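Local coordinates for putative peptide ABC-transport system periplasmic peptide-binding protein (Campylobacter jejuni, PDB 4OEU) that binds nickel, held here as a complex with free histidine, and probably hands its cargo to an ABC transporter of the bacterial inner membrane, at residues 7-12 / 484-489; 238-243 / 478-483; 342-347 / 379-384. One frame throughout, in Å; residues are numbered along the deposited sequence.

Contact 1 of 3, residues 7-12 / 484-489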
loop_
_atom_site.group_PDB
_atom_site.type_symbol
_atom_site.label_atom_id
_atom_site.label_comp_id
_atom_site.label_asym_id
_atom_site.label_seq_id
_atom_site.Cartn_x
_atom_site.Cartn_y
_atom_site.Cartn_z
ATOM N N LEU A 7 19.957 -12.210 -10.122
ATOM C CA LEU A 7 18.989 -11.186 -10.475
ATOM C C LEU A 7 19.104 -10.021 -9.506
ATOM O O LEU A 7 19.144 -10.220 -8.293
ATOM C CB LEU A 7 17.564 -11.747 -10.466
ATOM C CG LEU A 7 16.587 -10.976 -11.356
ATOM C CD1 LEU A 7 17.151 -10.860 -12.753
ATOM C CD2 LEU A 7 15.219 -11.639 -11.386
ATOM N N ILE A 8 19.178 -8.807 -10.046
ATOM C CA ILE A 8 19.279 -7.604 -9.222
ATOM C C ILE A 8 18.157 -6.621 -9.548
ATOM O O ILE A 8 18.090 -6.070 -10.649
ATOM C CB ILE A 8 20.644 -6.907 -9.399
ATOM C CG1 ILE A 8 21.782 -7.901 -9.145
ATOM C CG2 ILE A 8 20.770 -5.721 -8.453
ATOM C CD1 ILE A 8 23.158 -7.291 -9.229
ATOM N N ILE A 9 17.279 -6.411 -8.573
ATOM C CA ILE A 9 16.132 -5.531 -8.735
ATOM C C ILE A 9 16.186 -4.380 -7.734
ATOM O O ILE A 9 16.547 -4.567 -6.571
ATOM C CB ILE A 9 14.811 -6.314 -8.559
ATOM C CG1 ILE A 9 14.790 -7.523 -9.504
ATOM C CG2 ILE A 9 13.608 -5.413 -8.806
ATOM C CD1 ILE A 9 13.758 -8.584 -9.145
ATOM N N ALA A 10 15.826 -3.185 -8.183
ATOM C CA ALA A 10 15.780 -2.048 -7.290
ATOM C C ALA A 10 14.354 -1.786 -6.815
ATOM O O ALA A 10 13.404 -1.855 -7.598
ATOM C CB ALA A 10 16.358 -0.808 -7.975
ATOM N N VAL A 11 14.206 -1.517 -5.521
ATOM C CA VAL A 11 12.916 -1.095 -4.974
ATOM C C VAL A 11 13.135 0.178 -4.161
ATOM O O VAL A 11 14.207 0.368 -3.578
ATOM C CB VAL A 11 12.257 -2.190 -4.091
ATOM C CG1 VAL A 11 12.106 -3.495 -4.860
ATOM C CG2 VAL A 11 13.049 -2.402 -2.809
ATOM N N GLU A 12 12.126 1.048 -4.120
ATOM C CA GLU A 12 12.279 2.334 -3.444
ATOM C C GLU A 12 12.114 2.232 -1.928
ATOM O O GLU A 12 12.740 2.988 -1.186
ATOM C CB GLU A 12 11.288 3.367 -4.001
ATOM C CG GLU A 12 9.815 3.053 -3.744
ATOM C CD GLU A 12 8.888 4.213 -4.098
ATOM O OE1 GLU A 12 9.275 5.381 -3.874
ATOM O OE2 GLU A 12 7.770 3.953 -4.597
ATOM N N GLY A 484 4.225 -5.436 -5.687
ATOM C CA GLY A 484 3.600 -6.558 -6.351
ATOM C C GLY A 484 4.165 -6.815 -7.731
ATOM O O GLY A 484 3.820 -7.812 -8.367
ATOM N N PHE A 485 5.054 -5.944 -8.204
ATOM C CA PHE A 485 5.583 -6.141 -9.550
ATOM C C PHE A 485 6.588 -7.291 -9.574
ATOM O O PHE A 485 6.923 -7.807 -10.638
ATOM C CB PHE A 485 6.194 -4.844 -10.099
ATOM C CG PHE A 485 7.569 -4.526 -9.578
ATOM C CD1 PHE A 485 8.693 -4.897 -10.296
ATOM C CD2 PHE A 485 7.734 -3.816 -8.397
ATOM C CE1 PHE A 485 9.962 -4.588 -9.835
ATOM C CE2 PHE A 485 8.995 -3.503 -7.929
ATOM C CZ PHE A 485 10.114 -3.889 -8.647
ATOM N N THR A 486 7.028 -7.718 -8.395
ATOM C CA THR A 486 7.920 -8.866 -8.276
ATOM C C THR A 486 7.177 -10.122 -7.803
ATOM O O THR A 486 7.797 -11.048 -7.271
ATOM C CB THR A 486 9.073 -8.588 -7.291
ATOM O OG1 THR A 486 8.532 -8.372 -5.978
ATOM C CG2 THR A 486 9.867 -7.354 -7.715
ATOM N N TRP A 487 5.861 -10.161 -8.005
ATOM C CA TRP A 487 5.030 -11.231 -7.450
ATOM C C TRP A 487 5.393 -12.619 -7.980
ATOM O O TRP A 487 5.226 -13.613 -7.271
ATOM C CB TRP A 487 3.549 -10.940 -7.713
ATOM C CG TRP A 487 3.126 -11.097 -9.146
ATOM C CD1 TRP A 487 3.240 -10.167 -10.141
ATOM C CD2 TRP A 487 2.484 -12.238 -9.735
ATOM N NE1 TRP A 487 2.728 -10.668 -11.317
ATOM C CE2 TRP A 487 2.258 -11.935 -11.094
ATOM C CE3 TRP A 487 2.090 -13.486 -9.248
ATOM C CZ2 TRP A 487 1.653 -12.835 -11.968
ATOM C CZ3 TRP A 487 1.489 -14.378 -10.116
ATOM C CH2 TRP A 487 1.279 -14.050 -11.461
ATOM N N ASN A 488 5.879 -12.701 -9.216
ATOM C CA ASN A 488 6.234 -14.003 -9.782
ATOM C C ASN A 488 7.725 -14.118 -10.112
ATOM O O ASN A 488 8.117 -14.843 -11.028
ATOM C CB ASN A 488 5.386 -14.292 -11.028
ATOM C CG ASN A 488 5.877 -13.560 -12.265
ATOM O OD1 ASN A 488 6.137 -12.356 -12.237
ATOM N ND2 ASN A 488 6.014 -14.298 -13.362
ATOM N N VAL A 489 8.553 -13.427 -9.333
ATOM C CA VAL A 489 9.983 -13.305 -9.616
ATOM C C VAL A 489 10.703 -14.662 -9.626
ATOM O O VAL A 489 11.777 -14.796 -10.213
ATOM C CB VAL A 489 10.663 -12.354 -8.603
ATOM C CG1 VAL A 489 10.671 -12.969 -7.221
ATOM C CG2 VAL A 489 12.075 -12.005 -9.045
#
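An edge strand of a four-stranded mixed sheet, 6-11, is covered here by the carboxy-terminal loop, where Leu7 packs on Val489, and Ile9 on both Val489 and Phe485. This joins the two ends of the chain in a solute-binding protein of family 5. The loop carries two overlapping type I turns, Gly484 to Trp487 and Thr486 to Val489, which bring Phe485, Thr486 and Val489 round to the strand. No hydrogen bond crosses between the segments; Leu7 and Ile9 bond through their backbones to Ile193 of the neighbouring strand 191-196, and Ile8 to Asp213.

Ile9 stands at the middle and uses two branches. Its CD1 lies 3.8 Å from Val489 CG2, while its CG2 meets the edge of the Phe485 ring, 3.8 Å from CZ. The first torsion (chi1 -54°) sets CG1 beside the backbone N and CG2 anti to it; the ethyl arm goes to Val489 and Thr486, the CG2 methyl to Phe485. Val489 CG2 is shared, because Leu7 CD2 reaches it as well at 3.9 Å. Leu7 and Val489 run past each other in opposite senses rather than meeting end to end.

Phe485 points its rim at the strand: Ala10 O sits 4.0 Å from Phe485 CZ, near the ring plane. Val11 CG1 approaches Phe485 CZ obliquely at 4.3 Å. Behind the contact, Asn488 fixes the second turn through bonds to Gly472 and Trp492, and Phe485 also leans on Leu216 of strand 214-216. Thr486 CG2 comes within 4.3 Å of Ile9 CD1, and the same methyl lies 3.5 Å above one face of the Phe485 ring, displaced toward its rim.

Contact 2 of 3, residues 238-243 / 478-483; sequences SADYRA and LGHHGV. With NI (nickel (II) ion), chain C; HIS (histidine), chain D.
Asp240 reaches across to His480 and His481, two neighbouring ligands of the nickel ion, and its carboxylate ties the metal-binding loop to the 238-243 segment that leads into the sheet. Asp240 OD1 accepts from His480 ND1 at 2.8 Å, and OD2 takes the backbone N of His481 at 3.1 Å. Both donors come from above the carboxylate plane; the imidazole and the carboxylate stand 77° apart, yet OD1 lies close to the ring plane of His480. On the opposite face Arg242 closes in a bidentate, end-on salt bridge, NH1 to Asp240 OD1 at 2.7 Å and NH2 to OD2 at 2.6 Å. Each carboxylate oxygen thus has two donors, one on either side of its plane.

Part of the reason two consecutive histidines reach one metal is that their first torsions differ. His480 extends with CG anti to its backbone N (chi1 178°), whereas His481, whose backbone has positive phi, turns CG back beside N (chi1 -66°). Their NE2 atoms arrive together, His480 NE2 2.1 Å and His481 NE2 2.2 Å from the nickel. His26 and the N, O and ND1 atoms of the bound histidine complete six ligand atoms. His481 ND1 is held by Glu12, so each imidazole has an acidic partner on the nitrogen away from the metal.

Further back the segments meet through backbone: Ser238 and Leu478 form a single beta bridge, with Ala239 N donating to Leu478 O at 3.0 Å. Ser238 OG makes an ST turn to Asp240 N and also bonds to Leu460 O. The buried second-shell carboxylate fixes the rotation of the His480 ring, and its negative charge, tempered by Arg242, would probably strengthen that imidazole as a nickel donor.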
loop_
_atom_site.group_PDB
_atom_site.type_symbol
_atom_site.label_atom_id
_atom_site.label_comp_id
_atom_site.label_asym_id
_atom_site.label_seq_id
_atom_site.Cartn_x
_atom_site.Cartn_y
_atom_site.Cartn_z
ATOM N N SER A 238 -2.436 0.003 -11.810
ATOM C CA SER A 238 -2.349 -0.070 -10.354
ATOM C C SER A 238 -3.569 0.526 -9.660
ATOM O O SER A 238 -4.351 1.258 -10.265
ATOM C CB SER A 238 -1.090 0.639 -9.852
ATOM O OG SER A 238 -1.359 1.995 -9.550
ATOM N N ALA A 239 -3.734 0.166 -8.391
ATOM C CA ALA A 239 -4.742 0.762 -7.523
ATOM C C ALA A 239 -4.151 1.948 -6.753
ATOM O O ALA A 239 -4.808 2.541 -5.896
ATOM C CB ALA A 239 -5.288 -0.275 -6.562
ATOM N N ASP A 240 -2.897 2.277 -7.042
ATOM C CA ASP A 240 -2.212 3.367 -6.344
ATOM C C ASP A 240 -2.757 4.725 -6.762
ATOM O O ASP A 240 -2.828 5.029 -7.955
ATOM C CB ASP A 240 -0.704 3.319 -6.616
ATOM C CG ASP A 240 0.095 4.183 -5.657
ATOM O OD1 ASP A 240 -0.466 4.674 -4.653
ATOM O OD2 ASP A 240 1.301 4.380 -5.914
ATOM N N TYR A 241 -3.159 5.537 -5.791
ATOM C CA TYR A 241 -3.552 6.906 -6.098
ATOM C C TYR A 241 -2.695 7.920 -5.338
ATOM O O TYR A 241 -2.120 7.608 -4.288
ATOM C CB TYR A 241 -5.033 7.127 -5.777
ATOM C CG TYR A 241 -5.387 6.964 -4.317
ATOM C CD1 TYR A 241 -5.276 8.030 -3.433
ATOM C CD2 TYR A 241 -5.858 5.754 -3.830
ATOM C CE1 TYR A 241 -5.602 7.893 -2.109
ATOM C CE2 TYR A 241 -6.190 5.605 -2.495
ATOM C CZ TYR A 241 -6.056 6.682 -1.641
ATOM O OH TYR A 241 -6.379 6.559 -0.310
ATOM N N ARG A 242 -2.615 9.136 -5.868
ATOM C CA ARG A 242 -1.958 10.225 -5.157
ATOM C C ARG A 242 -3.032 11.204 -4.716
ATOM O O ARG A 242 -4.067 11.347 -5.373
ATOM C CB ARG A 242 -0.907 10.927 -6.032
ATOM C CG ARG A 242 0.270 10.050 -6.420
ATOM C CD ARG A 242 1.233 9.856 -5.247
ATOM N NE ARG A 242 2.149 8.746 -5.490
ATOM C CZ ARG A 242 1.821 7.472 -5.285
ATOM N NH1 ARG A 242 0.615 7.167 -4.826
ATOM N NH2 ARG A 242 2.696 6.504 -5.524
ATOM N N ALA A 243 -2.785 11.866 -3.594
ATOM C CA ALA A 243 -3.747 12.802 -3.039
ATOM C C ALA A 243 -3.052 13.779 -2.104
ATOM O O ALA A 243 -1.883 13.595 -1.753
ATOM C CB ALA A 243 -4.859 12.054 -2.300
ATOM N N LEU A 478 -1.061 -3.642 -9.893
ATOM C CA LEU A 478 -0.107 -3.378 -8.824
ATOM C C LEU A 478 -0.775 -2.656 -7.663
ATOM O O LEU A 478 -1.873 -2.117 -7.806
ATOM C CB LEU A 478 1.074 -2.552 -9.351
ATOM C CG LEU A 478 1.878 -3.151 -10.512
ATOM C CD1 LEU A 478 3.089 -2.291 -10.853
ATOM C CD2 LEU A 478 2.313 -4.565 -10.180
ATOM N N GLY A 479 -0.121 -2.681 -6.504
ATOM C CA GLY A 479 -0.571 -1.926 -5.352
ATOM C C GLY A 479 0.209 -0.630 -5.185
ATOM O O GLY A 479 0.927 -0.193 -6.092
ATOM N N HIS A 480 0.071 -0.034 -4.005
ATOM C CA HIS A 480 0.733 1.213 -3.636
ATOM C C HIS A 480 2.261 1.121 -3.803
ATOM O O HIS A 480 2.871 0.121 -3.414
ATOM C CB HIS A 480 0.334 1.557 -2.192
ATOM C CG HIS A 480 0.981 2.786 -1.646
ATOM N ND1 HIS A 480 1.011 3.981 -2.330
ATOM C CD2 HIS A 480 1.578 3.020 -0.453
ATOM C CE1 HIS A 480 1.634 4.889 -1.600
ATOM N NE2 HIS A 480 1.977 4.336 -0.450
ATOM N N HIS A 481 2.854 2.155 -4.405
ATOM C CA HIS A 481 4.288 2.205 -4.761
ATOM C C HIS A 481 4.677 1.168 -5.816
ATOM O O HIS A 481 5.862 0.960 -6.079
ATOM C CB HIS A 481 5.197 2.001 -3.538
ATOM C CG HIS A 481 5.130 3.101 -2.528
ATOM N ND1 HIS A 481 5.665 4.355 -2.743
ATOM C CD2 HIS A 481 4.609 3.122 -1.279
ATOM C CE1 HIS A 481 5.470 5.103 -1.671
ATOM N NE2 HIS A 481 4.828 4.379 -0.769
ATOM N N GLY A 482 3.696 0.508 -6.415
ATOM C CA GLY A 482 4.010 -0.513 -7.395
ATOM C C GLY A 482 4.347 -1.851 -6.757
ATOM O O GLY A 482 4.767 -2.782 -7.443
ATOM N N VAL A 483 4.156 -1.952 -5.445
ATOM C CA VAL A 483 4.364 -3.214 -4.744
ATOM C C VAL A 483 3.552 -4.324 -5.403
ATOM O O VAL A 483 2.357 -4.162 -5.681
ATOM C CB VAL A 483 3.974 -3.111 -3.252
ATOM C CG1 VAL A 483 3.899 -4.493 -2.615
ATOM C CG2 VAL A 483 4.966 -2.227 -2.502
HETATM NI NI NI C . 3.466 4.842 0.904
HETATM N N HIS D . 1.987 5.283 2.072
HETATM C CA HIS D . 2.035 6.720 2.332
HETATM C C HIS D . 2.458 7.476 1.083
HETATM O O HIS D . 2.954 6.863 0.144
HETATM C CB HIS D . 3.015 7.026 3.465
HETATM C CG HIS D . 4.442 6.736 3.126
HETATM N ND1 HIS D . 4.815 5.700 2.281
HETATM C CD2 HIS D . 5.599 7.330 3.504
HETATM C CE1 HIS D . 6.126 5.675 2.168
HETATM N NE2 HIS D . 6.631 6.659 2.898
HETATM O OXT HIS D . 2.368 8.706 0.999
HETATM O O HOH W 1 5.663 5.362 -6.063
#

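Contact 3 of 3, residues 342-347 / 379-384. With HIS (histidine), chain D.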
loop_
_atom_site.group_PDB
_atom_site.type_symbol
_atom_site.label_atom_id
_atom_site.label_comp_id
_atom_site.label_asym_id
_atom_site.label_seq_id
_atom_site.Cartn_x
_atom_site.Cartn_y
_atom_site.Cartn_z
ATOM N N PRO A 342 9.749 12.874 -7.751
ATOM C CA PRO A 342 9.530 14.060 -8.591
ATOM C C PRO A 342 8.047 14.290 -8.871
ATOM O O PRO A 342 7.616 15.442 -8.961
ATOM C CB PRO A 342 10.292 13.733 -9.886
ATOM C CG PRO A 342 10.438 12.243 -9.885
ATOM C CD PRO A 342 10.550 11.847 -8.439
ATOM N N LEU A 343 7.279 13.208 -9.004
ATOM C CA LEU A 343 5.848 13.341 -9.244
ATOM C C LEU A 343 5.167 14.055 -8.079
ATOM O O LEU A 343 4.321 14.924 -8.287
ATOM C CB LEU A 343 5.198 11.974 -9.468
ATOM C CG LEU A 343 3.665 12.004 -9.470
ATOM C CD1 LEU A 343 3.141 12.799 -10.649
ATOM C CD2 LEU A 343 3.100 10.600 -9.484
ATOM N N ARG A 344 5.537 13.692 -6.855
ATOM C CA ARG A 344 4.957 14.340 -5.688
ATOM C C ARG A 344 5.363 15.806 -5.560
ATOM O O ARG A 344 4.529 16.654 -5.240
ATOM C CB ARG A 344 5.304 13.574 -4.415
ATOM C CG ARG A 344 4.951 12.098 -4.491
ATOM C CD ARG A 344 4.573 11.556 -3.129
ATOM N NE ARG A 344 4.509 10.099 -3.124
ATOM C CZ ARG A 344 3.949 9.374 -2.161
ATOM N NH1 ARG A 344 3.947 8.047 -2.244
ATOM N NH2 ARG A 344 3.388 9.973 -1.121
ATOM N N VAL A 345 6.634 16.108 -5.813
ATOM C CA VAL A 345 7.090 17.490 -5.762
ATOM C C VAL A 345 6.332 18.307 -6.800
ATOM O O VAL A 345 5.783 19.365 -6.495
ATOM C CB VAL A 345 8.616 17.600 -6.016
ATOM C CG1 VAL A 345 9.057 19.055 -6.062
ATOM C CG2 VAL A 345 9.394 16.836 -4.953
ATOM N N SER A 346 6.249 17.777 -8.014
ATOM C CA SER A 346 5.534 18.458 -9.086
ATOM C C SER A 346 4.056 18.651 -8.751
ATOM O O SER A 346 3.488 19.708 -9.012
ATOM C CB SER A 346 5.681 17.691 -10.401
ATOM O OG SER A 346 7.047 17.467 -10.715
ATOM N N LEU A 347 3.433 17.625 -8.180
ATOM C CA LEU A 347 2.031 17.714 -7.802
ATOM C C LEU A 347 1.821 18.773 -6.718
ATOM O O LEU A 347 0.861 19.540 -6.769
ATOM C CB LEU A 347 1.522 16.354 -7.325
ATOM C CG LEU A 347 1.154 15.294 -8.363
ATOM C CD1 LEU A 347 0.972 13.923 -7.725
ATOM C CD2 LEU A 347 -0.110 15.710 -9.054
ATOM N N SER A 379 -0.159 19.633 5.646
ATOM C CA SER A 379 -0.737 18.818 4.582
ATOM C C SER A 379 0.396 18.061 3.915
ATOM O O SER A 379 1.549 18.478 3.981
ATOM C CB SER A 379 -1.516 19.679 3.580
ATOM O OG SER A 379 -0.640 20.451 2.785
ATOM N N PHE A 380 0.064 16.952 3.267
ATOM C CA PHE A 380 1.081 16.019 2.790
ATOM C C PHE A 380 0.648 15.359 1.502
ATOM O O PHE A 380 -0.494 14.905 1.370
ATOM C CB PHE A 380 1.357 14.965 3.876
ATOM C CG PHE A 380 2.308 13.866 3.470
ATOM C CD1 PHE A 380 3.662 14.122 3.278
ATOM C CD2 PHE A 380 1.859 12.556 3.359
ATOM C CE1 PHE A 380 4.542 13.096 2.937
ATOM C CE2 PHE A 380 2.733 11.526 3.022
ATOM C CZ PHE A 380 4.073 11.798 2.808
ATOM N N LEU A 381 1.538 15.342 0.524
ATOM C CA LEU A 381 1.203 14.663 -0.709
ATOM C C LEU A 381 1.357 13.151 -0.531
ATOM O O LEU A 381 2.458 12.589 -0.640
ATOM C CB LEU A 381 2.052 15.165 -1.856
ATOM C CG LEU A 381 1.157 15.091 -3.084
ATOM C CD1 LEU A 381 0.086 16.186 -3.057
ATOM C CD2 LEU A 381 1.999 15.228 -4.272
ATOM N N ILE A 382 0.225 12.508 -0.276
ATOM C CA ILE A 382 0.174 11.142 0.194
ATOM C C ILE A 382 -0.194 10.196 -0.941
ATOM O O ILE A 382 -0.571 10.639 -2.037
ATOM C CB ILE A 382 -0.849 11.004 1.340
ATOM C CG1 ILE A 382 -0.537 9.793 2.228
ATOM C CG2 ILE A 382 -2.261 10.942 0.785
ATOM C CD1 ILE A 382 -1.183 9.870 3.591
ATOM N N GLY A 383 -0.043 8.898 -0.680
ATOM C CA GLY A 383 -0.470 7.856 -1.592
ATOM C C GLY A 383 -0.884 6.586 -0.864
ATOM O O GLY A 383 -0.342 6.259 0.200
ATOM N N TRP A 384 -1.860 5.883 -1.437
ATOM C CA TRP A 384 -2.321 4.582 -0.943
ATOM C C TRP A 384 -2.933 3.793 -2.092
ATOM O O TRP A 384 -3.102 4.314 -3.195
ATOM C CB TRP A 384 -3.373 4.734 0.159
ATOM C CG TRP A 384 -2.905 5.353 1.440
ATOM C CD1 TRP A 384 -3.237 6.586 1.917
ATOM C CD2 TRP A 384 -2.051 4.759 2.422
ATOM N NE1 TRP A 384 -2.636 6.799 3.133
ATOM C CE2 TRP A 384 -1.898 5.696 3.464
ATOM C CE3 TRP A 384 -1.397 3.531 2.518
ATOM C CZ2 TRP A 384 -1.111 5.444 4.590
ATOM C CZ3 TRP A 384 -0.620 3.277 3.641
ATOM C CH2 TRP A 384 -0.482 4.232 4.661
HETATM N N HIS D . 1.987 5.283 2.072
HETATM C CA HIS D . 2.035 6.720 2.332
HETATM C C HIS D . 2.458 7.476 1.083
HETATM O O HIS D . 2.954 6.863 0.144
HETATM C CB HIS D . 3.015 7.026 3.465
HETATM C CG HIS D . 4.442 6.736 3.126
HETATM N ND1 HIS D . 4.815 5.700 2.281
HETATM C CD2 HIS D . 5.599 7.330 3.504
HETATM C CE1 HIS D . 6.126 5.675 2.168
HETATM N NE2 HIS D . 6.631 6.659 2.898
HETATM O OXT HIS D . 2.368 8.706 0.999
#
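The pocket for the carboxylate of the bound histidine draws its donors from Arg344, reaching from the start of helix 342-357, and from Gly383 N on strand 379-384, while Leu381 O positions the arginine. Arg344 NH2 donates to Leu381 O at 2.8 Å, in the carbonyl plane and on a lone pair, and the acceptor also lies close to the guanidinium plane. The same NH2 gives its other hydrogen to the ligand OXT at 2.7 Å, a nearly straight bond of 170°, and NH1 donates to the ligand O at 2.8 Å, an oxygen that also binds the nickel. The guanidinium therefore grips the carboxylate end-on, NH1 to O and NH2 to OXT. The long side chain is bent at its second torsion (chi2 -149°) and then runs out extended from the helix to the ligand. Asp341 forms a salt bridge with NE, which helps hold the group's rotation.

Strand 329-338, helix 342-357 and strand 361-367 form a beta-alpha-beta crossover in a mixed sheet, and strand 379-384 runs parallel to 329-338. The helix segment crosses the strand segment at 137°, with the axes 9.1 Å apart at closest approach. Leu381 points at the helix and packs against Leu347, the two side chains crossing at about a right angle, though the exact placement of its CD2 is doubtful. Leu347 in turn rests on Ile271 and Leu275 of helix 268-276.

Gly383 N supplies a second donor to the ligand OXT at 2.9 Å, while Ile382 CG1 and Phe380 CE2 border the same oxygen with hydrocarbon. Trp384 lies across the amino end of the ligand, whose N sits 3.6 Å above one face of the indole, displaced toward its rim.

In the fold
All three contacts are buried, but their chemistry differs. The centre of contact 2 lies about 7 Å from the centre of the chain, those of contacts 1 and 3 about 15 Å. Contact 1 is apolar packing of the chain's two ends; contact 2 is polar and metal-bound; contact 3 mixes helix-on-strand packing with a charged ligand grip. Contacts 2 and 3 share one sheet, since strands 241-246 and 379-384 pair through Ala243 O to Ile382 N and Tyr241 N to Trp384 O, and both hold the bound histidine, by the nickel and by the carboxylate. Contact 1 adjoins contact 2 through Glu12 and His481 and through Leu478 against Phe485, but does not touch contact 3.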